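Long-range contacts in N-acyl-D-glutamate deacylase (Bordetella bronchiseptica, PDB 3GIQ), which probably hydrolyses N-acyl-D-glutamate to D-glutamate and a carboxylate, using bound zinc within an amidohydrolase barrel: residues 279-284 against 352-357; 360-365 against 402-407. All blocks are in the same frame, centred on the assembly; numbering follows the deposited sequence.

Contact 1 of 2, residues 279-284 against 352-357. With G01 (N-[(R)-hydroxy(methyl)phosphoryl]-D-glutamic acid), chain C.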
ATOM      1  N   LEU A 279      -8.285  -5.840   5.520  1.00 10.60           N
ATOM      2  CA  LEU A 279      -8.202  -4.390   5.462  1.00 10.58           C
ATOM      3  C   LEU A 279      -6.780  -3.979   5.775  1.00  9.69           C
ATOM      4  O   LEU A 279      -5.937  -4.819   6.081  1.00  9.51           O
ATOM      5  CB  LEU A 279      -9.153  -3.756   6.486  1.00 11.10           C
ATOM      6  CG  LEU A 279      -8.954  -4.124   7.964  1.00 10.13           C
ATOM      7  CD1 LEU A 279      -9.519  -3.029   8.850  1.00 11.47           C
ATOM      8  CD2 LEU A 279      -9.633  -5.457   8.268  1.00  9.63           C
ATOM      9  N   ASP A 280      -6.513  -2.684   5.677  1.00  9.92           N
ATOM     10  CA  ASP A 280      -5.194  -2.169   5.990  1.00 10.76           C
ATOM     11  C   ASP A 280      -5.293  -0.734   6.469  1.00 10.07           C
ATOM     12  O   ASP A 280      -6.297  -0.056   6.242  1.00 11.21           O
ATOM     13  CB  ASP A 280      -4.254  -2.270   4.773  1.00 10.77           C
ATOM     14  CG  ASP A 280      -4.808  -1.585   3.531  1.00 13.91           C
ATOM     15  OD1 ASP A 280      -4.813  -0.336   3.478  1.00 13.85           O
ATOM     16  OD2 ASP A 280      -5.241  -2.304   2.601  1.00 15.43           O
ATOM     17  N   ILE A 281      -4.255  -0.291   7.167  1.00 10.36           N
ATOM     18  CA  ILE A 281      -4.189   1.070   7.676  1.00 11.18           C
ATOM     19  C   ILE A 281      -2.745   1.529   7.673  1.00 11.01           C
ATOM     20  O   ILE A 281      -1.825   0.717   7.548  1.00 10.39           O
ATOM     21  CB  ILE A 281      -4.700   1.176   9.155  1.00 10.59           C
ATOM     22  CG1 ILE A 281      -3.870   0.280  10.089  1.00 11.54           C
ATOM     23  CG2 ILE A 281      -6.160   0.782   9.237  1.00 10.15           C
ATOM     24  CD1 ILE A 281      -2.582   0.909  10.622  1.00 12.63           C
ATOM     25  N   TYR A 282      -2.562   2.841   7.772  1.00 11.84           N
ATOM     26  CA  TYR A 282      -1.241   3.429   7.918  1.00  9.94           C
ATOM     27  C   TYR A 282      -1.405   3.985   9.336  1.00 10.28           C
ATOM     28  O   TYR A 282      -2.492   4.428   9.714  1.00  9.19           O
ATOM     29  CB  TYR A 282      -0.970   4.522   6.875  1.00 10.44           C
ATOM     30  CG  TYR A 282      -2.112   5.466   6.609  1.00 10.78           C
ATOM     31  CD1 TYR A 282      -2.350   6.562   7.443  1.00 12.29           C
ATOM     32  CD2 TYR A 282      -2.941   5.282   5.504  1.00 10.71           C
ATOM     33  CE1 TYR A 282      -3.384   7.453   7.176  1.00 12.33           C
ATOM     34  CE2 TYR A 282      -3.979   6.165   5.227  1.00 10.29           C
ATOM     35  CZ  TYR A 282      -4.193   7.248   6.067  1.00 10.89           C
ATOM     36  OH  TYR A 282      -5.210   8.127   5.793  1.00 11.03           O
ATOM     37  N   PRO A 283      -0.340   3.944  10.145  1.00 10.51           N
ATOM     38  CA  PRO A 283      -0.375   4.417  11.536  1.00 10.83           C
ATOM     39  C   PRO A 283      -0.366   5.919  11.818  1.00 10.07           C
ATOM     40  O   PRO A 283       0.473   6.396  12.579  1.00 11.88           O
ATOM     41  CB  PRO A 283       0.824   3.705  12.146  1.00  9.93           C
ATOM     42  CG  PRO A 283       1.825   3.777  11.027  1.00 11.53           C
ATOM     43  CD  PRO A 283       0.999   3.433   9.793  1.00  9.82           C
ATOM     44  N   TYR A 284      -1.312   6.651  11.234  1.00  9.82           N
ATOM     45  CA  TYR A 284      -1.402   8.101  11.427  1.00 10.70           C
ATOM     46  C   TYR A 284      -2.856   8.568  11.410  1.00 10.94           C
ATOM     47  O   TYR A 284      -3.703   7.959  10.746  1.00 10.40           O
ATOM     48  CB  TYR A 284      -0.652   8.833  10.316  1.00  9.65           C
ATOM     49  CG  TYR A 284       0.796   8.434  10.152  1.00 10.89           C
ATOM     50  CD1 TYR A 284       1.827   9.206  10.699  1.00 11.06           C
ATOM     51  CD2 TYR A 284       1.139   7.306   9.413  1.00 11.16           C
ATOM     52  CE1 TYR A 284       3.168   8.858  10.497  1.00 11.71           C
ATOM     53  CE2 TYR A 284       2.465   6.948   9.210  1.00 11.26           C
ATOM     54  CZ  TYR A 284       3.475   7.726   9.749  1.00 11.39           C
ATOM     55  OH  TYR A 284       4.786   7.370   9.511  1.00 11.54           O
ATOM     56  N   LYS A 352      -5.611   2.845  15.955  1.00 12.74           N
ATOM     57  CA  LYS A 352      -4.987   1.722  16.642  1.00 10.82           C
ATOM     58  C   LYS A 352      -5.950   0.550  16.818  1.00 11.91           C
ATOM     59  O   LYS A 352      -5.558  -0.605  16.656  1.00 10.86           O
ATOM     60  CB  LYS A 352      -4.456   2.170  18.007  1.00 12.09           C
ATOM     61  CG  LYS A 352      -3.244   3.072  17.916  1.00 13.40           C
ATOM     62  CD  LYS A 352      -2.899   3.668  19.271  1.00 16.26           C
ATOM     63  CE  LYS A 352      -1.688   4.574  19.178  1.00 19.92           C
ATOM     64  NZ  LYS A 352      -1.453   5.281  20.465  1.00 18.04           N
ATOM     65  N   ARG A 353      -7.206   0.837  17.150  1.00 12.22           N
ATOM     66  CA  ARG A 353      -8.182  -0.235  17.329  1.00 11.74           C
ATOM     67  C   ARG A 353      -8.430  -0.965  16.011  1.00 11.41           C
ATOM     68  O   ARG A 353      -8.616  -2.184  15.985  1.00 10.21           O
ATOM     69  CB  ARG A 353      -9.508   0.311  17.871  1.00 11.41           C
ATOM     70  CG  ARG A 353      -9.431   0.852  19.296  1.00 13.12           C
ATOM     71  CD  ARG A 353     -10.819   0.943  19.932  1.00 14.47           C
ATOM     72  NE  ARG A 353     -11.725   1.830  19.203  1.00 16.33           N
ATOM     73  CZ  ARG A 353     -11.762   3.154  19.339  1.00 17.07           C
ATOM     74  NH1 ARG A 353     -10.942   3.767  20.184  1.00 15.63           N
ATOM     75  NH2 ARG A 353     -12.621   3.868  18.623  1.00 16.07           N
ATOM     76  N   ILE A 354      -8.439  -0.215  14.916  1.00 10.51           N
ATOM     77  CA  ILE A 354      -8.657  -0.811  13.606  1.00  9.98           C
ATOM     78  C   ILE A 354      -7.478  -1.725  13.283  1.00 11.14           C
ATOM     79  O   ILE A 354      -7.659  -2.836  12.784  1.00 10.26           O
ATOM     80  CB  ILE A 354      -8.808   0.290  12.528  1.00 11.22           C
ATOM     81  CG1 ILE A 354     -10.114   1.055  12.771  1.00  8.46           C
ATOM     82  CG2 ILE A 354      -8.807  -0.323  11.135  1.00 10.82           C
ATOM     83  CD1 ILE A 354     -10.295   2.284  11.891  1.00 11.01           C
ATOM     84  N   PHE A 355      -6.270  -1.265  13.595  1.00 10.04           N
ATOM     85  CA  PHE A 355      -5.082  -2.065  13.336  1.00 11.89           C
ATOM     86  C   PHE A 355      -5.122  -3.368  14.128  1.00 11.76           C
ATOM     87  O   PHE A 355      -4.620  -4.395  13.679  1.00 11.95           O
ATOM     88  CB  PHE A 355      -3.818  -1.286  13.701  1.00 12.87           C
ATOM     89  CG  PHE A 355      -2.560  -2.097  13.574  1.00 14.71           C
ATOM     90  CD1 PHE A 355      -2.210  -2.671  12.355  1.00 16.61           C
ATOM     91  CD2 PHE A 355      -1.744  -2.317  14.678  1.00 14.23           C
ATOM     92  CE1 PHE A 355      -1.063  -3.455  12.240  1.00 16.13           C
ATOM     93  CE2 PHE A 355      -0.599  -3.098  14.573  1.00 14.79           C
ATOM     94  CZ  PHE A 355      -0.259  -3.668  13.354  1.00 16.98           C
ATOM     95  N   GLN A 356      -5.726  -3.333  15.308  1.00 11.22           N
ATOM     96  CA  GLN A 356      -5.803  -4.537  16.121  1.00 11.63           C
ATOM     97  C   GLN A 356      -6.716  -5.614  15.540  1.00 12.17           C
ATOM     98  O   GLN A 356      -6.634  -6.773  15.945  1.00 12.08           O
ATOM     99  CB  GLN A 356      -6.243  -4.187  17.543  1.00 12.19           C
ATOM    100  CG  GLN A 356      -5.159  -3.496  18.351  1.00 14.28           C
ATOM    101  CD  GLN A 356      -5.606  -3.167  19.758  1.00 16.54           C
ATOM    102  OE1 GLN A 356      -6.582  -2.446  19.953  1.00 15.91           O
ATOM    103  NE2 GLN A 356      -4.892  -3.694  20.746  1.00 16.87           N
ATOM    104  N   HIS A 357      -7.582  -5.250  14.598  1.00 10.13           N
ATOM    105  CA  HIS A 357      -8.468  -6.247  14.001  1.00 10.20           C
ATOM    106  C   HIS A 357      -7.597  -7.355  13.405  1.00 10.99           C
ATOM    107  O   HIS A 357      -6.582  -7.080  12.764  1.00 12.06           O
ATOM    108  CB  HIS A 357      -9.350  -5.613  12.921  1.00 11.15           C
ATOM    109  CG  HIS A 357     -10.371  -6.552  12.360  1.00 12.57           C
ATOM    110  ND1 HIS A 357     -10.055  -7.528  11.441  1.00 12.40           N
ATOM    111  CD2 HIS A 357     -11.685  -6.712  12.644  1.00 11.64           C
ATOM    112  CE1 HIS A 357     -11.131  -8.253  11.185  1.00 12.04           C
ATOM    113  NE2 HIS A 357     -12.133  -7.779  11.903  1.00 12.96           N
TER
HETATM  114  CD  G01 C 481      -9.450  11.113   2.323  1.00 13.01           C
HETATM  115  CG  G01 C 481      -8.669   9.800   2.360  1.00  9.99           C
HETATM  116  CB  G01 C 481      -7.494   9.861   1.374  1.00 10.65           C
HETATM  117  CA  G01 C 481      -6.519   8.657   1.261  1.00 10.53           C
HETATM  118  C   G01 C 481      -5.813   8.457   2.621  1.00 12.11           C
HETATM  119  C6  G01 C 481      -4.575   8.608  -2.388  1.00 10.96           C
HETATM  120  P   G01 C 481      -5.556   7.814  -1.125  1.00 11.28           P
HETATM  121  OPA G01 C 481      -4.819   6.458  -0.745  1.00 10.64           O
HETATM  122  OPB G01 C 481      -6.916   7.547  -1.651  1.00 12.03           O
HETATM  123  N   G01 C 481      -5.496   8.779   0.187  1.00  9.61           N
HETATM  124  O   G01 C 481      -4.768   9.091   2.860  1.00 11.82           O
HETATM  125  OXT G01 C 481      -6.352   7.652   3.407  1.00 12.03           O
HETATM  126  OE1 G01 C 481      -8.933  12.098   2.899  1.00 11.63           O
HETATM  127  OE2 G01 C 481     -10.531  11.098   1.709  1.00 12.31           O
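The imidazole of His-357 is gripped at both nitrogens, ND1 by Cys-359 N and NE2 by Asp-268 OD1 of helix 260-272, which fixes its rotation; against it lies a methyl of Leu-279, CD2, 3.8 Å from ND1.

The side chains of Ile-354 and Phe-355, which also meet the strand, are apolar. CG2 of Ile-354 meets two branches at once: CG2 of Ile-281 at 3.4 Å, tighter than usual for carbons, and CD1 of Leu-279 at 3.6 Å. With CG1 of Ile-281 between backbone N and carbonyl carbon (chi1 59°), its two branches divide the work: CG2 goes to Ile-354, while CG1 crosses to CB of Phe-355 at 3.9 Å. Beta-branched isoleucines suit this place, presenting a broad, rigid surface close to the backbone.

Just past the strand, Tyr-282 OH gives a hydrogen bond to the alpha-carboxylate oxygen OXT of G01 (2.7 Å). OXT lies at the edge of the ring, near its plane. Arg-376, also hydrogen-bonded to G01, makes a cation-pi contact with this ring and probably steadies it. Leu-279 and Ile-281 thus point to helix 348-356, whereas Asp-280 points away from it and binds His-248 N through OD1, and Tyr-282 reaches the ligand: an oily layer under the helix and polar groups on the inner side, as expected in an amidohydrolase barrel.

Contact 2 of 2, residues 360-365 against 402-407. With G01 (N-[(R)-hydroxy(methyl)phosphoryl]-D-glutamic acid), chain C.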
ATOM      1  N   CYS A 360      -6.256  -6.981   9.738  1.00 11.13           N
ATOM      2  CA  CYS A 360      -5.670  -5.715   9.319  1.00 10.85           C
ATOM      3  C   CYS A 360      -4.179  -5.808   9.019  1.00 11.13           C
ATOM      4  O   CYS A 360      -3.377  -6.234   9.855  1.00 10.08           O
ATOM      5  CB  CYS A 360      -5.914  -4.635  10.375  1.00  9.94           C
ATOM      6  SG  CYS A 360      -5.651  -2.961   9.736  1.00 11.02           S
ATOM      7  N   MET A 361      -3.825  -5.395   7.808  1.00  9.89           N
ATOM      8  CA  MET A 361      -2.446  -5.399   7.338  1.00 10.62           C
ATOM      9  C   MET A 361      -1.961  -3.957   7.380  1.00 10.29           C
ATOM     10  O   MET A 361      -2.732  -3.046   7.683  1.00 11.32           O
ATOM     11  CB  MET A 361      -2.385  -5.907   5.892  1.00 11.36           C
ATOM     12  CG  MET A 361      -3.059  -7.255   5.674  1.00 12.73           C
ATOM     13  SD  MET A 361      -3.272  -7.646   3.920  1.00 12.71           S
ATOM     14  CE  MET A 361      -4.650  -6.576   3.508  1.00 11.79           C
ATOM     15  N   VAL A 362      -0.686  -3.747   7.076  1.00  9.71           N
ATOM     16  CA  VAL A 362      -0.139  -2.398   7.064  1.00 10.55           C
ATOM     17  C   VAL A 362       0.059  -1.929   5.625  1.00 10.86           C
ATOM     18  O   VAL A 362       0.666  -2.628   4.811  1.00 11.80           O
ATOM     19  CB  VAL A 362       1.220  -2.326   7.797  1.00 10.64           C
ATOM     20  CG1 VAL A 362       1.748  -0.896   7.774  1.00 11.18           C
ATOM     21  CG2 VAL A 362       1.063  -2.806   9.232  1.00 11.50           C
ATOM     22  N   GLY A 363      -0.479  -0.755   5.317  1.00 10.61           N
ATOM     23  CA  GLY A 363      -0.343  -0.177   3.990  1.00 10.71           C
ATOM     24  C   GLY A 363       0.134   1.248   4.195  1.00 11.65           C
ATOM     25  O   GLY A 363      -0.589   2.066   4.763  1.00 12.48           O
ATOM     26  N   SER A 364       1.341   1.555   3.732  1.00 12.28           N
ATOM     27  CA  SER A 364       1.906   2.887   3.930  1.00 11.88           C
ATOM     28  C   SER A 364       1.137   4.010   3.249  1.00 12.18           C
ATOM     29  O   SER A 364       1.026   5.106   3.794  1.00 11.44           O
ATOM     30  CB  SER A 364       3.359   2.923   3.455  1.00 11.91           C
ATOM     31  OG  SER A 364       3.431   3.003   2.040  1.00 13.91           O
ATOM     32  N   ASP A 365       0.613   3.730   2.058  1.00 11.40           N
ATOM     33  CA  ASP A 365      -0.127   4.708   1.268  1.00 12.18           C
ATOM     34  C   ASP A 365       0.750   5.928   0.985  1.00 12.68           C
ATOM     35  O   ASP A 365       0.273   7.063   0.922  1.00 11.11           O
ATOM     36  CB  ASP A 365      -1.411   5.133   1.988  1.00 12.55           C
ATOM     37  CG  ASP A 365      -2.449   5.711   1.036  1.00 15.29           C
ATOM     38  OD1 ASP A 365      -2.210   5.695  -0.192  1.00 14.12           O
ATOM     39  OD2 ASP A 365      -3.508   6.174   1.511  1.00 11.23           O
ATOM     40  N   ALA A 402       3.625 -10.718  11.595  1.00 11.10           N
ATOM     41  CA  ALA A 402       2.711 -11.552  10.810  1.00 11.44           C
ATOM     42  C   ALA A 402       1.774 -10.680   9.975  1.00 10.92           C
ATOM     43  O   ALA A 402       1.471 -11.002   8.823  1.00 11.70           O
ATOM     44  CB  ALA A 402       1.895 -12.461  11.732  1.00 10.56           C
ATOM     45  N   ARG A 403       1.319  -9.573  10.555  1.00 10.84           N
ATOM     46  CA  ARG A 403       0.418  -8.660   9.854  1.00  9.84           C
ATOM     47  C   ARG A 403       1.087  -8.011   8.646  1.00 10.96           C
ATOM     48  O   ARG A 403       0.411  -7.618   7.688  1.00 11.01           O
ATOM     49  CB  ARG A 403      -0.064  -7.544  10.793  1.00 10.72           C
ATOM     50  CG  ARG A 403      -0.812  -8.008  12.033  1.00 10.32           C
ATOM     51  CD  ARG A 403      -2.070  -8.796  11.702  1.00 10.60           C
ATOM     52  NE  ARG A 403      -2.897  -8.957  12.896  1.00 12.59           N
ATOM     53  CZ  ARG A 403      -3.676  -8.003  13.394  1.00 14.28           C
ATOM     54  NH1 ARG A 403      -3.749  -6.825  12.792  1.00 12.08           N
ATOM     55  NH2 ARG A 403      -4.355  -8.215  14.515  1.00 12.90           N
ATOM     56  N   MET A 404       2.412  -7.899   8.700  1.00 10.13           N
ATOM     57  CA  MET A 404       3.192  -7.271   7.633  1.00 11.90           C
ATOM     58  C   MET A 404       3.766  -8.257   6.630  1.00 12.37           C
ATOM     59  O   MET A 404       4.292  -7.852   5.594  1.00 12.65           O
ATOM     60  CB  MET A 404       4.381  -6.506   8.222  1.00 13.06           C
ATOM     61  CG  MET A 404       4.087  -5.702   9.464  1.00 15.79           C
ATOM     62  SD  MET A 404       5.598  -4.944  10.108  1.00 16.16           S
ATOM     63  CE  MET A 404       4.926  -3.415  10.724  1.00 18.27           C
ATOM     64  N   THR A 405       3.679  -9.545   6.934  1.00 12.62           N
ATOM     65  CA  THR A 405       4.269 -10.546   6.059  1.00 11.18           C
ATOM     66  C   THR A 405       3.343 -11.670   5.621  1.00 12.82           C
ATOM     67  O   THR A 405       2.852 -11.676   4.488  1.00 11.63           O
ATOM     68  CB  THR A 405       5.505 -11.157   6.743  1.00 11.69           C
ATOM     69  OG1 THR A 405       5.128 -11.697   8.020  1.00 10.16           O
ATOM     70  CG2 THR A 405       6.574 -10.085   6.957  1.00 11.55           C
ATOM     71  N   ALA A 406       3.106 -12.618   6.522  1.00 11.68           N
ATOM     72  CA  ALA A 406       2.261 -13.765   6.227  1.00 11.58           C
ATOM     73  C   ALA A 406       0.833 -13.404   5.842  1.00 10.53           C
ATOM     74  O   ALA A 406       0.292 -13.966   4.893  1.00 10.75           O
ATOM     75  CB  ALA A 406       2.251 -14.724   7.417  1.00  8.70           C
ATOM     76  N   LEU A 407       0.214 -12.483   6.577  1.00 12.06           N
ATOM     77  CA  LEU A 407      -1.159 -12.097   6.269  1.00 11.28           C
ATOM     78  C   LEU A 407      -1.252 -11.521   4.852  1.00 10.34           C
ATOM     79  O   LEU A 407      -2.097 -11.945   4.062  1.00  9.50           O
ATOM     80  CB  LEU A 407      -1.690 -11.099   7.308  1.00 10.59           C
ATOM     81  CG  LEU A 407      -3.136 -10.616   7.123  1.00 12.67           C
ATOM     82  CD1 LEU A 407      -4.095 -11.804   7.029  1.00 11.39           C
ATOM     83  CD2 LEU A 407      -3.515  -9.710   8.293  1.00 10.32           C
TER
HETATM   84  CD  G01 C 481      -9.450  11.113   2.323  1.00 13.01           C
HETATM   85  CG  G01 C 481      -8.669   9.800   2.360  1.00  9.99           C
HETATM   86  CB  G01 C 481      -7.494   9.861   1.374  1.00 10.65           C
HETATM   87  CA  G01 C 481      -6.519   8.657   1.261  1.00 10.53           C
HETATM   88  C   G01 C 481      -5.813   8.457   2.621  1.00 12.11           C
HETATM   89  C6  G01 C 481      -4.575   8.608  -2.388  1.00 10.96           C
HETATM   90  P   G01 C 481      -5.556   7.814  -1.125  1.00 11.28           P
HETATM   91  OPA G01 C 481      -4.819   6.458  -0.745  1.00 10.64           O
HETATM   92  OPB G01 C 481      -6.916   7.547  -1.651  1.00 12.03           O
HETATM   93  N   G01 C 481      -5.496   8.779   0.187  1.00  9.61           N
HETATM   94  O   G01 C 481      -4.768   9.091   2.860  1.00 11.82           O
HETATM   95  OXT G01 C 481      -6.352   7.652   3.407  1.00 12.03           O
HETATM   96  OE1 G01 C 481      -8.933  12.098   2.899  1.00 11.63           O
HETATM   97  OE2 G01 C 481     -10.531  11.098   1.709  1.00 12.31           O
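Arg-403 and Cys-360 supply the hydrogen bond of this contact, from NH1 to the strand carbonyl O at 3.0 Å. The donor lies in the carbonyl plane on a lone pair, but the hydrogen bond is bent (N-H...O 144°), the acceptor lying 21° out of the guanidinium plane. A turn at chi2 (-60°) folds the arginine chain back so that CD also rests 3.4 Å from Cys-360 O. The stronger partner of NH1 is Phe-355 O, and NH2 holds Gln-356 O; arginine, with several N-H groups on a long arm, suits a site where backbone carbonyls gather at the end of helix 348-356.

The remaining contacts are van der Waals. Backbones come close, Met-361 CA lying 3.6 Å from Arg-403 O. CG of Met-361 meets CD2 of Leu-407 at 3.6 Å, the chains crossing at about a right angle. Unbranched Met-404 instead lies along Val-362, pointing the same way, with Val-362 CG2 4.2 Å from Met-404 CE.

Beyond the strand, both carboxylate oxygens of Asp-365 approach OPA of G01, OD2 at 2.6 Å and OD1 at 2.8 Å, beside His-66, His-68 and His-248. Helices 397-404 and 406-412 meet at Thr-405 beside strand 360-362; Met-404 has a backbone bond to Ile-63 of strand 57-64, and its side chain packs against Phe-381 and Val-384 of helix 376-391.

Overall arrangement
Both contacts are buried and meet on neighbouring parallel strands of the barrel, 277-281 and 360-362, their centres about 9 Å apart. They follow in series along the chain, helix 348-356 of contact 1 leading into the strand of contact 2. Contact 1 joins its segments by van der Waals contact, almost all between apolar side chains, with an imidazole at one end, whereas contact 2 adds an arginine bond to backbone oxygen; two of its residues, Arg-403 and Leu-407, are partly exposed. Leu-279 O to Met-361 N (2.8 Å) ties strand to strand, and the arginine bridges to the helix end of contact 1. Each first segment reaches G01, 279-284 through Tyr-282 at the alpha-carboxylate, 360-365 through Asp-365 at the phosphoryl group.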